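PDB 5V7P: protein-S-isoprenylcysteine O-methyltransferase from Tribolium castaneum, which catalyses transfer of a methyl group from S-adenosyl-L-methionine to the C-terminal isoprenylated cysteine of proteins, within the endoplasmic reticulum membrane. Local coordinates for residues Q11-S16 and F102-F107; L18-I23 and L71-V76; A65-F70 and D121-N126; V136-E141 and G221-L226. All coordinates share one frame; numbering follows the deposited sequence.

Interaction 1 of 4, residues Q11-S16 and F102-F107; sequences QSFTGS and FHYSEF. With MPG ([(Z)-octadec-9-enyl] (2R)-2,3-bis(oxidanyl)propanoate), chain T.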
# COMPACT_ATOMS: atom_id res chain seq x y z
N GLN A 11 20.79 -6.10 -5.26
CA GLN A 11 21.77 -6.01 -6.34
C GLN A 11 21.27 -5.11 -7.46
O GLN A 11 22.02 -4.27 -7.98
CB GLN A 11 22.08 -7.41 -6.88
CG GLN A 11 22.80 -8.31 -5.89
CD GLN A 11 22.89 -9.75 -6.37
OE1 GLN A 11 21.92 -10.30 -6.91
NE2 GLN A 11 24.05 -10.36 -6.19
N SER A 12 20.01 -5.27 -7.86
CA SER A 12 19.47 -4.49 -8.97
C SER A 12 19.29 -3.03 -8.59
O SER A 12 19.54 -2.13 -9.40
CB SER A 12 18.14 -5.09 -9.43
OG SER A 12 18.28 -6.47 -9.70
N PHE A 13 18.85 -2.77 -7.35
CA PHE A 13 18.60 -1.39 -6.93
C PHE A 13 19.89 -0.59 -6.86
O PHE A 13 19.97 0.52 -7.41
CB PHE A 13 17.89 -1.39 -5.57
CG PHE A 13 17.68 -0.03 -4.99
CD1 PHE A 13 16.67 0.79 -5.46
CD2 PHE A 13 18.48 0.44 -3.96
CE1 PHE A 13 16.47 2.05 -4.93
CE2 PHE A 13 18.29 1.69 -3.42
CZ PHE A 13 17.28 2.50 -3.91
N THR A 14 20.91 -1.13 -6.20
CA THR A 14 22.18 -0.42 -6.08
C THR A 14 22.92 -0.39 -7.40
O THR A 14 23.50 0.63 -7.78
CB THR A 14 23.04 -1.05 -4.99
OG1 THR A 14 23.32 -2.42 -5.32
CG2 THR A 14 22.34 -1.00 -3.64
N GLY A 15 22.93 -1.52 -8.12
CA GLY A 15 23.57 -1.54 -9.43
C GLY A 15 22.98 -0.51 -10.37
O GLY A 15 23.71 0.24 -11.03
N SER A 16 21.65 -0.47 -10.46
CA SER A 16 21.00 0.55 -11.28
C SER A 16 21.31 1.95 -10.76
O SER A 16 21.55 2.87 -11.55
CB SER A 16 19.49 0.31 -11.31
OG SER A 16 18.82 1.31 -12.06
N PHE A 102 10.87 4.94 -0.43
CA PHE A 102 9.74 4.35 0.29
C PHE A 102 9.38 2.99 -0.28
O PHE A 102 9.31 1.99 0.45
CB PHE A 102 8.53 5.28 0.25
CG PHE A 102 7.29 4.67 0.83
CD1 PHE A 102 7.02 4.77 2.18
CD2 PHE A 102 6.40 3.97 0.02
CE1 PHE A 102 5.88 4.21 2.72
CE2 PHE A 102 5.26 3.40 0.56
CZ PHE A 102 5.00 3.52 1.91
N HIS A 103 9.15 2.93 -1.59
CA HIS A 103 8.65 1.70 -2.20
C HIS A 103 9.70 0.59 -2.16
O HIS A 103 9.36 -0.58 -1.95
CB HIS A 103 8.19 1.97 -3.63
CG HIS A 103 6.94 2.79 -3.71
ND1 HIS A 103 5.70 2.28 -3.39
CD2 HIS A 103 6.73 4.08 -4.07
CE1 HIS A 103 4.78 3.21 -3.55
NE2 HIS A 103 5.39 4.32 -3.96
N TYR A 104 10.98 0.93 -2.35
CA TYR A 104 12.00 -0.11 -2.32
C TYR A 104 12.24 -0.60 -0.90
O TYR A 104 12.22 -1.81 -0.65
CB TYR A 104 13.32 0.40 -2.92
CG TYR A 104 14.41 -0.62 -2.70
CD1 TYR A 104 14.38 -1.84 -3.36
CD2 TYR A 104 15.44 -0.38 -1.80
CE1 TYR A 104 15.35 -2.79 -3.14
CE2 TYR A 104 16.42 -1.33 -1.58
CZ TYR A 104 16.37 -2.53 -2.26
OH TYR A 104 17.34 -3.48 -2.05
N SER A 105 12.50 0.32 0.03
CA SER A 105 12.72 -0.08 1.41
C SER A 105 11.54 -0.88 1.96
O SER A 105 11.72 -1.72 2.84
CB SER A 105 12.98 1.15 2.28
OG SER A 105 11.89 2.05 2.23
N GLU A 106 10.34 -0.62 1.44
CA GLU A 106 9.18 -1.42 1.82
C GLU A 106 9.35 -2.87 1.39
O GLU A 106 9.03 -3.79 2.15
CB GLU A 106 7.92 -0.82 1.20
CG GLU A 106 6.63 -1.36 1.78
CD GLU A 106 6.29 -0.76 3.13
OE1 GLU A 106 5.40 -1.30 3.81
OE2 GLU A 106 6.90 0.27 3.50
N PHE A 107 9.86 -3.09 0.17
CA PHE A 107 10.15 -4.44 -0.28
C PHE A 107 11.25 -5.08 0.56
O PHE A 107 11.14 -6.24 0.97
CB PHE A 107 10.55 -4.42 -1.76
CG PHE A 107 10.88 -5.78 -2.32
CD1 PHE A 107 12.14 -6.33 -2.16
CD2 PHE A 107 9.92 -6.50 -3.02
CE1 PHE A 107 12.44 -7.57 -2.68
CE2 PHE A 107 10.22 -7.74 -3.54
CZ PHE A 107 11.48 -8.28 -3.37
C2 MPG T . 22.80 -13.62 -7.09
C3 MPG T . 22.52 -14.34 -8.42
C4 MPG T . 23.49 -13.90 -9.51
C5 MPG T . 23.31 -12.41 -9.80
C6 MPG T . 23.21 -12.16 -11.31
C7 MPG T . 23.84 -10.80 -11.63
C8 MPG T . 23.08 -10.09 -12.75
C9 MPG T . 22.90 -8.60 -12.43
C10 MPG T . 22.31 -8.23 -11.31
C11 MPG T . 22.12 -6.75 -10.98
C12 MPG T . 23.47 -6.05 -10.85
C13 MPG T . 23.48 -4.80 -11.73
O1 MPG T . 22.09 -14.10 -4.86
C1 MPG T . 21.62 -13.86 -6.15
CXD MPG T . 22.15 -16.30 -3.61
O2 MPG T . 21.28 -17.39 -3.48
C21 MPG T . 22.71 -15.95 -2.23
O3 MPG T . 23.77 -15.04 -2.38
O4 MPG T . 20.22 -15.02 -4.04
CX3 MPG T . 21.39 -15.10 -4.17

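Interaction 2 of 4, residues L18-I23 and L71-V76; sequences LVFFVI and LGLVLV. With MPG ([(Z)-octadec-9-enyl] (2R)-2,3-bis(oxidanyl)propanoate), chain Z; UND (undecane), chain E.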
# COMPACT_ATOMS: atom_id res chain seq x y z
N LEU A 18 24.01 2.85 -9.25
CA LEU A 18 25.39 3.14 -9.60
C LEU A 18 25.52 3.49 -11.08
O LEU A 18 26.25 4.42 -11.44
CB LEU A 18 26.29 1.96 -9.24
CG LEU A 18 27.80 2.18 -9.38
CD1 LEU A 18 28.29 3.14 -8.31
CD2 LEU A 18 28.55 0.86 -9.30
N VAL A 19 24.82 2.75 -11.94
CA VAL A 19 24.90 3.00 -13.38
C VAL A 19 24.49 4.43 -13.69
O VAL A 19 25.24 5.20 -14.30
CB VAL A 19 24.03 1.99 -14.15
CG1 VAL A 19 23.80 2.42 -15.60
CG2 VAL A 19 24.69 0.61 -14.12
N PHE A 20 23.28 4.82 -13.28
CA PHE A 20 22.78 6.14 -13.62
C PHE A 20 23.45 7.24 -12.81
O PHE A 20 23.47 8.39 -13.26
CB PHE A 20 21.26 6.17 -13.42
CG PHE A 20 20.53 5.27 -14.37
CD1 PHE A 20 20.30 5.66 -15.68
CD2 PHE A 20 20.08 4.02 -13.96
CE1 PHE A 20 19.63 4.83 -16.56
CE2 PHE A 20 19.42 3.19 -14.84
CZ PHE A 20 19.19 3.59 -16.14
N PHE A 21 24.02 6.91 -11.65
CA PHE A 21 24.89 7.87 -10.97
C PHE A 21 26.07 8.25 -11.85
O PHE A 21 26.44 9.43 -11.93
CB PHE A 21 25.37 7.29 -9.64
CG PHE A 21 26.43 8.12 -8.97
CD1 PHE A 21 26.11 9.31 -8.33
CD2 PHE A 21 27.76 7.71 -8.98
CE1 PHE A 21 27.08 10.07 -7.72
CE2 PHE A 21 28.73 8.47 -8.37
CZ PHE A 21 28.40 9.65 -7.74
N VAL A 22 26.68 7.27 -12.51
CA VAL A 22 27.78 7.55 -13.43
C VAL A 22 27.29 8.38 -14.61
O VAL A 22 27.95 9.33 -15.03
CB VAL A 22 28.44 6.24 -13.89
CG1 VAL A 22 29.49 6.50 -14.97
CG2 VAL A 22 29.06 5.52 -12.71
N ILE A 23 26.11 8.04 -15.15
CA ILE A 23 25.58 8.77 -16.30
C ILE A 23 25.35 10.23 -15.95
O ILE A 23 25.75 11.14 -16.69
CB ILE A 23 24.29 8.10 -16.80
CG1 ILE A 23 24.58 6.68 -17.28
CG2 ILE A 23 23.66 8.92 -17.93
CD1 ILE A 23 23.35 5.86 -17.58
N LEU A 71 13.30 1.72 -9.46
CA LEU A 71 13.30 2.59 -8.29
C LEU A 71 14.67 3.20 -8.05
O LEU A 71 14.76 4.35 -7.59
CB LEU A 71 12.83 1.81 -7.07
CG LEU A 71 11.37 1.36 -7.10
CD1 LEU A 71 11.09 0.34 -6.01
CD2 LEU A 71 10.44 2.56 -6.96
N GLY A 72 15.74 2.47 -8.34
CA GLY A 72 17.06 3.07 -8.28
C GLY A 72 17.22 4.17 -9.31
O GLY A 72 17.84 5.20 -9.04
N LEU A 73 16.66 3.97 -10.50
CA LEU A 73 16.64 5.02 -11.51
C LEU A 73 15.99 6.28 -10.97
O LEU A 73 16.54 7.38 -11.07
CB LEU A 73 15.91 4.52 -12.76
CG LEU A 73 16.39 5.02 -14.12
CD1 LEU A 73 15.43 4.60 -15.22
CD2 LEU A 73 16.57 6.52 -14.12
N VAL A 74 14.80 6.13 -10.38
CA VAL A 74 14.07 7.28 -9.87
C VAL A 74 14.85 7.96 -8.75
O VAL A 74 14.88 9.19 -8.65
CB VAL A 74 12.67 6.85 -9.40
CG1 VAL A 74 11.92 8.01 -8.76
CG2 VAL A 74 11.87 6.29 -10.57
N LEU A 75 15.50 7.17 -7.89
CA LEU A 75 16.28 7.73 -6.80
C LEU A 75 17.36 8.68 -7.32
O LEU A 75 17.43 9.84 -6.93
CB LEU A 75 16.90 6.61 -5.97
CG LEU A 75 17.91 7.03 -4.90
CD1 LEU A 75 17.31 8.03 -3.92
CD2 LEU A 75 18.43 5.81 -4.16
N VAL A 76 18.21 8.18 -8.22
CA VAL A 76 19.32 8.98 -8.72
C VAL A 76 18.81 10.19 -9.49
O VAL A 76 19.30 11.31 -9.32
CB VAL A 76 20.27 8.12 -9.57
CG1 VAL A 76 21.27 8.98 -10.34
CG2 VAL A 76 21.00 7.12 -8.68
C2 MPG Z . 28.27 5.48 -19.50
C3 MPG Z . 27.67 5.16 -18.13
C4 MPG Z . 27.24 3.69 -18.09
C5 MPG Z . 28.48 2.82 -17.92
C6 MPG Z . 28.09 1.49 -17.28
C7 MPG Z . 29.02 1.20 -16.11
C8 MPG Z . 28.73 2.16 -14.96
C9 MPG Z . 29.72 1.92 -13.83
C10 MPG Z . 29.54 0.92 -12.99
C11 MPG Z . 28.33 -0.01 -13.15
O1 MPG Z . 28.30 7.81 -20.01
C1 MPG Z . 27.52 6.65 -20.12
CXD MPG Z . 27.41 8.74 -22.19
O2 MPG Z . 27.94 9.21 -23.39
C21 MPG Z . 26.49 9.80 -21.59
O3 MPG Z . 26.61 9.81 -20.20
O4 MPG Z . 29.67 8.74 -21.52
CX3 MPG Z . 28.56 8.44 -21.23
C1 UND E . 23.48 11.38 -6.75
C2 UND E . 23.31 11.90 -8.18
C3 UND E . 24.52 12.76 -8.56
C4 UND E . 24.28 13.41 -9.92
C5 UND E . 25.37 14.44 -10.19
C6 UND E . 25.02 15.77 -9.52
C7 UND E . 26.26 16.66 -9.48
C8 UND E . 25.83 18.11 -9.25
C9 UND E . 26.62 18.70 -8.08
C10 UND E . 26.31 20.20 -7.98
C11 UND E . 26.64 20.70 -6.57

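Interaction 3 of 4, residues A65-F70 and D121-N126; sequences AIRAAF and DSFVIN. With MPG ([(Z)-octadec-9-enyl] (2R)-2,3-bis(oxidanyl)propanoate), chain B.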
# COMPACT_ATOMS: atom_id res chain seq x y z
N ALA A 65 13.61 -7.78 -10.11
CA ALA A 65 14.82 -7.03 -10.42
C ALA A 65 14.51 -5.74 -11.17
O ALA A 65 15.09 -4.69 -10.88
CB ALA A 65 15.79 -7.90 -11.22
N ILE A 66 13.60 -5.80 -12.14
CA ILE A 66 13.35 -4.62 -12.97
C ILE A 66 12.66 -3.53 -12.17
O ILE A 66 12.90 -2.34 -12.39
CB ILE A 66 12.53 -5.00 -14.22
CG1 ILE A 66 12.52 -3.85 -15.23
CG2 ILE A 66 11.11 -5.40 -13.86
CD1 ILE A 66 13.86 -3.55 -15.87
N ARG A 67 11.80 -3.90 -11.22
CA ARG A 67 11.17 -2.90 -10.37
C ARG A 67 12.19 -2.25 -9.45
O ARG A 67 12.18 -1.03 -9.27
CB ARG A 67 10.03 -3.54 -9.57
CG ARG A 67 8.81 -3.84 -10.41
CD ARG A 67 7.82 -4.75 -9.70
NE ARG A 67 6.58 -4.88 -10.45
CZ ARG A 67 6.43 -5.63 -11.54
NH1 ARG A 67 7.45 -6.32 -12.02
NH2 ARG A 67 5.26 -5.68 -12.15
N ALA A 68 13.08 -3.05 -8.86
CA ALA A 68 14.13 -2.50 -8.01
C ALA A 68 15.05 -1.59 -8.81
O ALA A 68 15.44 -0.51 -8.34
CB ALA A 68 14.92 -3.62 -7.35
N ALA A 69 15.40 -2.00 -10.03
CA ALA A 69 16.24 -1.16 -10.88
C ALA A 69 15.53 0.13 -11.24
O ALA A 69 16.14 1.21 -11.28
CB ALA A 69 16.64 -1.92 -12.14
N PHE A 70 14.23 0.05 -11.53
CA PHE A 70 13.47 1.25 -11.86
C PHE A 70 13.46 2.23 -10.69
O PHE A 70 13.61 3.44 -10.88
CB PHE A 70 12.04 0.87 -12.25
CG PHE A 70 11.09 2.04 -12.28
CD1 PHE A 70 11.07 2.91 -13.36
CD2 PHE A 70 10.21 2.26 -11.23
CE1 PHE A 70 10.20 3.98 -13.39
CE2 PHE A 70 9.33 3.32 -11.26
CZ PHE A 70 9.32 4.19 -12.34
N ASP A 121 4.13 -7.39 -5.12
CA ASP A 121 3.21 -6.62 -4.30
C ASP A 121 3.90 -5.99 -3.10
O ASP A 121 3.40 -5.00 -2.55
CB ASP A 121 2.06 -7.51 -3.83
CG ASP A 121 1.38 -8.24 -4.97
OD1 ASP A 121 1.10 -7.60 -6.00
OD2 ASP A 121 1.14 -9.46 -4.84
N SER A 122 5.04 -6.54 -2.68
CA SER A 122 5.77 -5.99 -1.54
C SER A 122 6.35 -4.61 -1.83
O SER A 122 6.66 -3.87 -0.89
CB SER A 122 6.88 -6.95 -1.12
OG SER A 122 6.34 -8.21 -0.74
N PHE A 123 6.51 -4.25 -3.11
CA PHE A 123 6.84 -2.87 -3.46
C PHE A 123 5.68 -1.92 -3.21
O PHE A 123 5.85 -0.70 -3.37
CB PHE A 123 7.27 -2.78 -4.93
CG PHE A 123 8.60 -3.42 -5.21
CD1 PHE A 123 9.78 -2.80 -4.82
CD2 PHE A 123 8.68 -4.63 -5.88
CE1 PHE A 123 11.00 -3.38 -5.08
CE2 PHE A 123 9.91 -5.21 -6.14
CZ PHE A 123 11.07 -4.59 -5.74
N VAL A 124 4.51 -2.45 -2.86
CA VAL A 124 3.36 -1.68 -2.40
C VAL A 124 3.01 -0.55 -3.37
O VAL A 124 2.60 0.54 -2.96
CB VAL A 124 3.59 -1.15 -0.96
CG1 VAL A 124 4.54 0.07 -0.90
CG2 VAL A 124 2.28 -0.85 -0.28
N ILE A 125 3.13 -0.82 -4.66
CA ILE A 125 2.82 0.17 -5.69
C ILE A 125 1.38 -0.03 -6.16
O ILE A 125 0.98 -1.14 -6.53
CB ILE A 125 3.80 0.07 -6.88
CG1 ILE A 125 5.25 0.12 -6.37
CG2 ILE A 125 3.54 1.20 -7.87
CD1 ILE A 125 6.30 -0.04 -7.46
N ASN A 126 0.60 1.04 -6.12
CA ASN A 126 -0.75 1.09 -6.68
C ASN A 126 -0.68 2.03 -7.88
O ASN A 126 -0.32 3.20 -7.71
CB ASN A 126 -1.75 1.60 -5.64
CG ASN A 126 -2.88 0.62 -5.38
OD1 ASN A 126 -2.92 -0.47 -5.94
ND2 ASN A 126 -3.79 1.01 -4.50
C2 MPG B . -2.39 9.61 -2.57
C3 MPG B . -2.34 9.93 -1.08
C4 MPG B . -2.60 8.69 -0.24
C5 MPG B . -2.27 8.99 1.20
C6 MPG B . -2.68 7.81 2.06
C7 MPG B . -1.88 6.54 1.76
C8 MPG B . -2.84 5.37 1.89
C9 MPG B . -2.03 4.08 2.00
C10 MPG B . -2.02 3.15 1.08
C11 MPG B . -2.82 3.23 -0.22
C12 MPG B . -2.08 2.47 -1.31
C13 MPG B . -2.12 0.97 -1.04
C14 MPG B . -0.98 0.32 -1.81
C15 MPG B . -1.12 -1.20 -1.77
C16 MPG B . -1.05 -1.77 -3.18
O1 MPG B . -0.14 9.38 -3.28
C1 MPG B . -1.28 8.64 -2.99
CXD MPG B . 2.32 9.62 -2.85
O2 MPG B . 2.96 10.41 -1.89
C21 MPG B . 2.25 10.40 -4.18
O3 MPG B . 2.63 11.73 -3.97
O4 MPG B . 0.74 8.93 -1.25
CX3 MPG B . 0.92 9.28 -2.37

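Interaction 4 of 4, residues V136-E141 and G221-L226; sequences VSSWVE and GTQIIL. With MPG ([(Z)-octadec-9-enyl] (2R)-2,3-bis(oxidanyl)propanoate), chain B; D10 (decane), chain J; D10 (decane), chain I.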
# COMPACT_ATOMS: atom_id res chain seq x y z
N VAL A 136 -0.84 11.43 -9.88
CA VAL A 136 -0.62 12.27 -11.06
C VAL A 136 -1.13 13.69 -10.79
O VAL A 136 -0.50 14.67 -11.21
CB VAL A 136 -1.31 11.66 -12.29
CG1 VAL A 136 -1.21 12.59 -13.49
CG2 VAL A 136 -0.68 10.31 -12.63
N SER A 137 -2.26 13.81 -10.09
CA SER A 137 -2.82 15.13 -9.84
C SER A 137 -1.88 15.99 -9.00
O SER A 137 -1.91 17.22 -9.08
CB SER A 137 -4.18 15.01 -9.16
OG SER A 137 -4.04 14.67 -7.79
N SER A 138 -1.04 15.36 -8.17
CA SER A 138 -0.04 16.12 -7.43
C SER A 138 1.12 16.53 -8.32
O SER A 138 1.78 17.54 -8.04
CB SER A 138 0.47 15.31 -6.23
OG SER A 138 1.43 14.34 -6.62
N TRP A 139 1.39 15.78 -9.38
CA TRP A 139 2.40 16.19 -10.34
C TRP A 139 1.93 17.38 -11.16
O TRP A 139 2.69 18.32 -11.41
CB TRP A 139 2.77 15.03 -11.27
CG TRP A 139 3.22 13.79 -10.57
CD1 TRP A 139 3.61 13.67 -9.27
CD2 TRP A 139 3.33 12.49 -11.15
NE1 TRP A 139 3.96 12.37 -9.00
CE2 TRP A 139 3.80 11.62 -10.13
CE3 TRP A 139 3.09 11.96 -12.42
CZ2 TRP A 139 4.02 10.27 -10.35
CZ3 TRP A 139 3.31 10.61 -12.64
CH2 TRP A 139 3.77 9.78 -11.61
N VAL A 140 0.67 17.36 -11.61
CA VAL A 140 0.17 18.45 -12.44
C VAL A 140 0.03 19.72 -11.62
O VAL A 140 0.33 20.82 -12.10
CB VAL A 140 -1.15 18.05 -13.12
CG1 VAL A 140 -1.01 16.72 -13.85
CG2 VAL A 140 -2.30 18.00 -12.12
N GLU A 141 -0.43 19.60 -10.37
CA GLU A 141 -0.51 20.78 -9.52
C GLU A 141 0.86 21.44 -9.38
O GLU A 141 0.99 22.65 -9.55
CB GLU A 141 -1.06 20.42 -8.14
CG GLU A 141 -1.15 21.63 -7.21
CD GLU A 141 -1.61 21.30 -5.81
OE1 GLU A 141 -2.00 20.14 -5.56
OE2 GLU A 141 -1.57 22.20 -4.95
N GLY A 221 3.59 14.29 4.24
CA GLY A 221 4.89 14.91 4.06
C GLY A 221 5.27 15.08 2.60
O GLY A 221 5.83 16.11 2.22
N THR A 222 4.97 14.08 1.77
CA THR A 222 5.32 14.16 0.36
C THR A 222 4.76 15.43 -0.28
O THR A 222 5.43 16.08 -1.09
CB THR A 222 4.82 12.93 -0.40
OG1 THR A 222 3.39 12.88 -0.34
CG2 THR A 222 5.40 11.65 0.19
N GLN A 223 3.53 15.80 0.09
CA GLN A 223 2.92 17.00 -0.47
C GLN A 223 3.42 18.28 0.18
O GLN A 223 3.32 19.34 -0.43
CB GLN A 223 1.40 16.90 -0.35
CG GLN A 223 0.82 15.70 -1.08
CD GLN A 223 1.32 15.61 -2.51
OE1 GLN A 223 1.09 16.51 -3.31
NE2 GLN A 223 2.03 14.53 -2.83
N ILE A 224 3.94 18.19 1.40
CA ILE A 224 4.64 19.34 1.97
C ILE A 224 5.96 19.56 1.24
O ILE A 224 6.36 20.70 0.98
CB ILE A 224 4.86 19.15 3.48
CG1 ILE A 224 3.50 19.00 4.18
CG2 ILE A 224 5.65 20.33 4.06
CD1 ILE A 224 3.58 18.81 5.69
N ILE A 225 6.64 18.47 0.87
CA ILE A 225 7.83 18.60 0.04
C ILE A 225 7.50 19.41 -1.20
O ILE A 225 8.16 20.40 -1.52
CB ILE A 225 8.39 17.21 -0.33
CG1 ILE A 225 8.78 16.44 0.93
CG2 ILE A 225 9.58 17.34 -1.28
CD1 ILE A 225 9.23 15.01 0.68
N LEU A 226 6.44 19.01 -1.91
CA LEU A 226 6.02 19.65 -3.15
C LEU A 226 5.42 21.04 -2.93
O LEU A 226 5.24 21.77 -3.92
CB LEU A 226 5.00 18.76 -3.87
CG LEU A 226 5.41 17.94 -5.10
CD1 LEU A 226 6.89 17.63 -5.16
CD2 LEU A 226 4.61 16.65 -5.13
C2 MPG B . -2.39 9.61 -2.57
C3 MPG B . -2.34 9.93 -1.08
C4 MPG B . -2.60 8.69 -0.24
C5 MPG B . -2.27 8.99 1.20
C6 MPG B . -2.68 7.81 2.06
C7 MPG B . -1.88 6.54 1.76
C8 MPG B . -2.84 5.37 1.89
C9 MPG B . -2.03 4.08 2.00
C10 MPG B . -2.02 3.15 1.08
C11 MPG B . -2.82 3.23 -0.22
C12 MPG B . -2.08 2.47 -1.31
C13 MPG B . -2.12 0.97 -1.04
C14 MPG B . -0.98 0.32 -1.81
C15 MPG B . -1.12 -1.20 -1.77
C16 MPG B . -1.05 -1.77 -3.18
O1 MPG B . -0.14 9.38 -3.28
C1 MPG B . -1.28 8.64 -2.99
CXD MPG B . 2.32 9.62 -2.85
O2 MPG B . 2.96 10.41 -1.89
C21 MPG B . 2.25 10.40 -4.18
O3 MPG B . 2.63 11.73 -3.97
O4 MPG B . 0.74 8.93 -1.25
CX3 MPG B . 0.92 9.28 -2.37
C1 D10 J . 7.24 12.85 -13.29
C2 D10 J . 7.34 11.37 -12.93
C3 D10 J . 7.49 11.20 -11.42
C4 D10 J . 7.55 9.71 -11.09
C5 D10 J . 7.67 9.51 -9.58
C6 D10 J . 7.61 8.01 -9.28
C7 D10 J . 7.81 7.78 -7.78
C8 D10 J . 7.37 6.36 -7.43
C9 D10 J . 8.33 5.35 -8.07
C3 D10 I . 2.64 11.46 -16.58
C4 D10 I . 2.01 12.86 -16.57
C5 D10 I . 2.93 13.83 -15.84
C6 D10 I . 2.30 15.22 -15.84
C7 D10 I . 3.22 16.21 -15.13
C8 D10 I . 2.69 17.63 -15.31

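Interaction 1 of 4, residues Q11-S16 and F102-F107
Phe13 and Tyr104 lie face against face and form an offset (parallel-displaced) stack. It joins helix 4-29 to helix 90-113, two helices of the transmembrane bundle of this integral membrane methyltransferase. The planes differ by only 6°, and the ring centroids are 4.0 Å apart. Phe13 can be followed outward from its backbone. Its CB already sits over the Tyr104 ring as a CH-pi donor, nearest to CE1 and CZ. CG lies above the CE2 and CD2 side of the tyrosine. CD1 faces Tyr104 CG, while CD2 makes the closest approach, 3.6 Å to Tyr104 CE2. Further out, CE1 reaches the tyrosine CG and CB, CE2 lies over CD2 and CE2, and CZ ends over CD2. The whole phenylalanine is thus laid along the tyrosine rather than touching it at one point. Both residues hold CG opposite the backbone N (chi1 176° for Phe13, 172° for Tyr104), and this sends the two rings into the space between the helices. Leu75 and Leu71 of helix 59-84 pack on Phe13 and Tyr104 respectively, and the contact is buried. A leucine in place of Tyr104 would probably leave the Phe13 face without its flat partner and open a gap between the helices. On the outer side of helix 4-29 runs a bound lipid, an octadecenyl ester of glyceric acid, whose C13 passes 4.0 Å from Gly15 CA. At the other end of the segment, Gln11 OE1 lies 3.4 Å from lipid atom C2.

Interaction 2 of 4, residues L18-I23 and L71-V76
Phe20 and Leu73 meet in a CH-pi contact, with the branch carbon of the leucine resting on the aromatic face. Leu73 CG is 3.7 Å from the Phe20 ring centroid and 15° off the ring normal. It is displaced toward the CE2 and CZ rim, and Phe20 CE2 is the ring atom nearest to Leu73 CG, at 3.6 Å. The two methyls spread over the same face: Leu73 CD1 by Phe20 CZ, Leu73 CD2 by Phe20 CD1 and CG. Phe20 holds CG on the side of its backbone N (chi1 -65°), which turns the ring toward helix 59-84.

The remaining contacts between the helices are made by Val76, against backbone and CB atoms. Val76 CG1 presses on the backbone between the two phenylalanines, 3.7 Å from both Phe20 O and Phe21 N. The same methyl is 4.2 Å from Phe20 CB. Val76 CG2 only grazes Phe21 CB.

A third group of contacts is with lipid and alkane. The edge of the Phe21 ring meets undecane, with Phe21 CD1 3.7 Å from undecane C1. Leu18, Val19, Val22 and Ile23 line a bound lipid chain, and Ile23 CG1 comes within 3.5 Å of its C3.

This is apolar packing of two transmembrane helices, with lipid and alkane along the outer face of helix 4-29. The short segments run roughly parallel, crossing at -33° with axes 8.9 Å apart. Helix 35-56 adds Tyr45 against Phe20 and Val42 against Leu73. Helix 90-113 packs Met96 and Ala100 on Val74 and Leu101 on Leu75.

Interaction 3 of 4, residues A65-F70 and D121-N126
Phe123, in the loop before helix 129-148, points its ring at the side of helix 59-84, and the aliphatic part of Arg67 lies over one face of it. This is the tight part of the contact. Arg67 CB is 4.1 Å from the Phe123 ring centroid, 22° off the normal, in a CH-pi contact. Arg67 CB is displaced toward the rim and lies 3.8 Å from Phe123 CE2. Further along the extended chain, Arg67 CD returns to the ring at 3.9 Å from Phe123 CD2. The far end of the ring is less closely held: Phe123 CZ approaches Ala68 N at 4.0 Å and Ala68 CB at 4.3 Å. Phe107 of helix 90-113 stacks with the same ring. Phe123 has CG opposite its carbonyl carbon (chi1 -70°), which directs the ring at the helix.

The looser side begins where the arginine leaves the ring. Arg67 is partly exposed, and its NH1 bonds back to Ala63 O, one turn earlier in its own helix. Further along the segment, Val124 and Asn126 turn to a bound lipid tail. Val124 CG2 is 3.7 Å from lipid C15, and Asn126 OD1 is 3.6 Å from lipid C16. Asn126 ND2 also bonds to the backbone of another protein chain.

Arg67 therefore serves this contact through its methylenes, not its charge. The ring meets the arginine's methylenes and, more loosely, the backbone N and methyl of Ala68, while the guanidinium group finds its polar partner within its own helix.

Interaction 4 of 4, residues V136-E141 and G221-L226
Gln223 bends at chi2 (-50°), which folds its amide back toward Ser138 on the facing helix. Ser138 carries OG between its backbone N and carbonyl carbon (chi1 79°), where OG bonds to Ala135 O of its own helix. What it offers the glutamine is mainly Ser138 CB, 3.2 Å from Gln223 OE1. The hydrogen bond of that oxygen comes from Asn228 ND2. The other end of the amide, Gln223 NE2, donates to Thr222 OG1 at 3.3 Å, with the acceptor 19° out of the amide plane. NE2 also lies 3.1 Å from the glycerate-end O3 of a bound lipid, so the amide borders the lipid head. Leu226 CD2 completes the contact, 4.2 Å from Ser138 O.

Next to Ser138, Trp139 rests one ring face on a decane, under its C3, and decane C4 is 3.6 Å from Trp139 CZ2. Trp139 NE1 donates to Tyr95 OH. An alanine replacing Trp139 would probably strip the decane of that flat surface and leave the Tyr95 hydroxyl without its indole N-H partner.

Cys231 and Tyr235 of helix 231-258 touch both Ser138 and Gln223. Phe92 and Tyr95 of helix 90-113 pack on Leu226, and helix 156-180 borders Thr222 and Ile225.

How the interactions relate
Interactions 1, 2 and 3 form one continuous packed region. Phe13 CZ of interaction 1 is 3.5 Å from Leu75 CD2 of interaction 2. Two probable hydrogen bonds tie interaction 1 to interaction 3: Ser16 OG to Ala69 O (2.8 Å) and His103 ND1 to Phe123 O (3.0 Å). Leu71 CD1 also reaches Phe123 CD1 (3.6 Å), joining interaction 2 to interaction 3. Interaction 4 stands apart, its centre about 21 to 22 Å from the other three centres. It shares one lipid molecule with interaction 3, which holds the tail while interaction 4 meets the head. All four lie away from the annotated S-adenosyl-L-methionine site.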